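Local coordinates for protein dTDP-4-dehydrorhamnose 3,5-epimerase (Bacillus anthracis str. Ames, PDB 3RYK) that catalyses the epimerisation of a dTDP-linked 4-keto sugar at its C3 and C5 positions, a step in making dTDP-L-rhamnose, at residues 94-99 / 141-146. Residues are numbered along the deposited sequence; the frame is centred on the assembly and turned at random.
Sequences QTKLIQ and FAHGFC
Lys96 and His143 mark where strands 96-100 and 141-147 come nearest, their CA atoms 8.9 Å apart; the strands belong to different sheets, and no backbone hydrogen bond joins 94-99 to 141-146, so side chains and one water bridge the gap. Lys96, Ile98 and His143 all send their CB atoms toward the opposite strand. Ile98 lays the end of its longer branch over one face of the imidazole: CD1 sits 4.0 Å from the ring centroid, 20° off the normal, a CH-pi contact displaced toward the rim, where CD1 is 3.7 Å from His143 NE2. With CG1 beside the backbone N (chi1 -57°), both CG1 and CD1 reach the ring, CG1 3.8 Å from His143 NE2. A beta-branched aliphatic residue suits a strand and offers a flat aromatic partner a broad apolar surface. Lys96, extended beyond CG, has the length to carry an amino group from one sheet to the ND1 side of the ring. Its ammonium donates to a water 2.5 Å from NZ, and that water, in the imidazole plane, lies 2.6 Å from His143 ND1; lysine and ring thus meet through a bound water. Histidine suits its place by pairing a flat face for Ile98 with two polar nitrogens: NE2 hydrogen-bonds Asp107 OD2 on the neighbouring strand 104-111, and this bond and the water fix the ring's rotation. This buried polar cluster between facing sheets, with pyrophosphate about 9 Å from the Lys96 side chain, fits the jelly-roll-like barrel of RmlC-type epimerases, whose active site lies inside the barrel.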
ATOM      1  N   GLN A  94      -5.518  -0.470 -18.073  1.00 27.40           N
ATOM      2  CA  GLN A  94      -5.252  -0.018 -16.704  1.00 26.67           C
ATOM      3  C   GLN A  94      -4.154   1.022 -16.531  1.00 26.66           C
ATOM      4  O   GLN A  94      -3.068   0.901 -17.106  1.00 27.67           O
ATOM      5  CB  GLN A  94      -4.786  -1.213 -15.873  1.00 26.09           C
ATOM      6  CG  GLN A  94      -5.798  -2.314 -15.575  1.00 27.29           C
ATOM      7  CD  GLN A  94      -5.123  -3.542 -14.989  1.00 27.18           C
ATOM      8  OE1 GLN A  94      -4.108  -4.003 -15.510  1.00 29.33           O
ATOM      9  NE2 GLN A  94      -5.708  -4.106 -13.943  1.00 27.92           N
ATOM     10  N   THR A  95      -4.455   2.049 -15.739  1.00 26.12           N
ATOM     11  CA  THR A  95      -3.489   3.075 -15.400  1.00 25.90           C
ATOM     12  C   THR A  95      -2.922   2.413 -14.155  1.00 25.37           C
ATOM     13  O   THR A  95      -3.690   1.856 -13.358  1.00 26.26           O
ATOM     14  CB  THR A  95      -4.138   4.380 -14.939  1.00 26.21           C
ATOM     15  OG1 THR A  95      -5.001   4.875 -15.961  1.00 27.72           O
ATOM     16  CG2 THR A  95      -3.077   5.419 -14.601  1.00 25.92           C
ATOM     17  N   LYS A  96      -1.606   2.428 -13.989  1.00 24.28           N
ATOM     18  CA  LYS A  96      -0.982   1.823 -12.813  1.00 23.25           C
ATOM     19  C   LYS A  96      -0.153   2.868 -12.081  1.00 22.13           C
ATOM     20  O   LYS A  96       0.243   3.853 -12.689  1.00 22.87           O
ATOM     21  CB  LYS A  96      -0.098   0.655 -13.208  1.00 23.71           C
ATOM     22  CG  LYS A  96      -0.832  -0.453 -13.938  1.00 25.05           C
ATOM     23  CD  LYS A  96       0.087  -1.599 -14.258  1.00 25.01           C
ATOM     24  CE  LYS A  96      -0.638  -2.687 -15.022  1.00 27.02           C
ATOM     25  NZ  LYS A  96       0.286  -3.815 -15.308  1.00 29.34           N
ATOM     26  N   LEU A  97       0.098   2.635 -10.793  1.00 20.92           N
ATOM     27  CA  LEU A  97       0.902   3.541  -9.934  1.00 20.21           C
ATOM     28  C   LEU A  97       1.654   2.560  -9.050  1.00 20.02           C
ATOM     29  O   LEU A  97       1.083   1.956  -8.151  1.00 21.18           O
ATOM     30  CB  LEU A  97       0.007   4.498  -9.165  1.00 20.13           C
ATOM     31  CG  LEU A  97       0.636   5.596  -8.302  1.00 20.27           C
ATOM     32  CD1 LEU A  97       1.474   6.543  -9.140  1.00 21.34           C
ATOM     33  CD2 LEU A  97      -0.518   6.336  -7.668  1.00 21.01           C
ATOM     34  N   ILE A  98       2.945   2.421  -9.320  1.00 20.03           N
ATOM     35  CA  ILE A  98       3.788   1.467  -8.637  1.00 21.46           C
ATOM     36  C   ILE A  98       4.832   2.015  -7.685  1.00 21.56           C
ATOM     37  O   ILE A  98       5.434   3.050  -7.943  1.00 22.64           O
ATOM     38  CB  ILE A  98       4.590   0.660  -9.694  1.00 22.26           C
ATOM     39  CG1 ILE A  98       3.688  -0.055 -10.728  1.00 24.81           C
ATOM     40  CG2 ILE A  98       5.504  -0.370  -9.020  1.00 23.79           C
ATOM     41  CD1 ILE A  98       3.406   0.696 -12.003  1.00 29.41           C
ATOM     42  N   GLN A  99       5.036   1.284  -6.596  1.00 21.82           N
ATOM     43  CA  GLN A  99       6.034   1.612  -5.588  1.00 22.52           C
ATOM     44  C   GLN A  99       6.596   0.315  -5.007  1.00 22.62           C
ATOM     45  O   GLN A  99       5.983  -0.768  -5.109  1.00 23.79           O
ATOM     46  CB  GLN A  99       5.496   2.473  -4.452  1.00 23.86           C
ATOM     47  CG  GLN A  99       4.435   1.834  -3.600  1.00 24.17           C
ATOM     48  CD  GLN A  99       4.050   2.682  -2.406  1.00 27.85           C
ATOM     49  OE1 GLN A  99       4.826   3.520  -1.948  1.00 29.78           O
ATOM     50  NE2 GLN A  99       2.870   2.434  -1.866  1.00 30.39           N
ATOM     51  N   PHE A 141       0.609   1.574 -22.276  1.00 23.79           N
ATOM     52  CA  PHE A 141       1.979   1.181 -21.959  1.00 23.19           C
ATOM     53  C   PHE A 141       2.113  -0.248 -21.453  1.00 22.92           C
ATOM     54  O   PHE A 141       1.179  -0.804 -20.852  1.00 23.35           O
ATOM     55  CB  PHE A 141       2.558   2.087 -20.844  1.00 23.81           C
ATOM     56  CG  PHE A 141       2.913   3.480 -21.288  1.00 23.19           C
ATOM     57  CD1 PHE A 141       4.251   3.851 -21.441  1.00 24.35           C
ATOM     58  CD2 PHE A 141       1.934   4.405 -21.587  1.00 24.76           C
ATOM     59  CE1 PHE A 141       4.607   5.132 -21.855  1.00 25.41           C
ATOM     60  CE2 PHE A 141       2.270   5.687 -22.006  1.00 26.11           C
ATOM     61  CZ  PHE A 141       3.609   6.052 -22.144  1.00 25.36           C
ATOM     62  N   ALA A 142       3.285  -0.836 -21.710  1.00 23.17           N
ATOM     63  CA  ALA A 142       3.622  -2.167 -21.249  1.00 23.13           C
ATOM     64  C   ALA A 142       4.424  -1.836 -19.996  1.00 22.90           C
ATOM     65  O   ALA A 142       5.133  -0.801 -19.960  1.00 24.23           O
ATOM     66  CB  ALA A 142       4.469  -2.908 -22.237  1.00 23.99           C
ATOM     67  N   HIS A 143       4.305  -2.682 -18.982  1.00 22.01           N
ATOM     68  CA  HIS A 143       4.991  -2.512 -17.704  1.00 22.07           C
ATOM     69  C   HIS A 143       5.510  -3.804 -17.119  1.00 22.27           C
ATOM     70  O   HIS A 143       4.785  -4.822 -17.064  1.00 23.56           O
ATOM     71  CB  HIS A 143       4.069  -1.899 -16.649  1.00 22.21           C
ATOM     72  CG  HIS A 143       4.615  -2.006 -15.257  1.00 21.16           C
ATOM     73  ND1 HIS A 143       4.192  -2.963 -14.358  1.00 22.46           N
ATOM     74  CD2 HIS A 143       5.597  -1.317 -14.633  1.00 21.81           C
ATOM     75  CE1 HIS A 143       4.871  -2.844 -13.233  1.00 22.18           C
ATOM     76  NE2 HIS A 143       5.736  -1.858 -13.375  1.00 22.05           N
ATOM     77  N   GLY A 144       6.754  -3.752 -16.647  1.00 21.77           N
ATOM     78  CA  GLY A 144       7.403  -4.896 -16.029  1.00 20.94           C
ATOM     79  C   GLY A 144       8.565  -4.451 -15.180  1.00 20.21           C
ATOM     80  O   GLY A 144       8.941  -3.269 -15.214  1.00 19.37           O
ATOM     81  N   PHE A 145       9.127  -5.379 -14.415  1.00 19.74           N
ATOM     82  CA  PHE A 145      10.267  -5.055 -13.566  1.00 19.16           C
ATOM     83  C   PHE A 145      11.163  -6.247 -13.230  1.00 19.24           C
ATOM     84  O   PHE A 145      10.759  -7.420 -13.361  1.00 19.09           O
ATOM     85  CB  PHE A 145       9.796  -4.383 -12.273  1.00 19.50           C
ATOM     86  CG  PHE A 145       8.921  -5.255 -11.401  1.00 18.12           C
ATOM     87  CD1 PHE A 145       9.495  -6.150 -10.496  1.00 19.76           C
ATOM     88  CD2 PHE A 145       7.551  -5.147 -11.442  1.00 20.23           C
ATOM     89  CE1 PHE A 145       8.704  -6.940  -9.670  1.00 22.73           C
ATOM     90  CE2 PHE A 145       6.746  -5.931 -10.607  1.00 19.09           C
ATOM     91  CZ  PHE A 145       7.328  -6.828  -9.725  1.00 21.35           C
ATOM     92  N   CYS A 146      12.381  -5.930 -12.798  1.00 18.67           N
ATOM     93  CA  CYS A 146      13.385  -6.922 -12.395  1.00 18.97           C
ATOM     94  C   CYS A 146      13.776  -6.601 -10.966  1.00 17.50           C
ATOM     95  O   CYS A 146      14.212  -5.481 -10.674  1.00 17.48           O
ATOM     96  CB  CYS A 146      14.620  -6.877 -13.303  1.00 18.91           C
ATOM     97  SG  CYS A 146      15.879  -8.139 -12.963  1.00 22.06           S
TER
HETATM   98  O   HOH W   1       2.406  -4.896 -14.525  1.00 35.25           O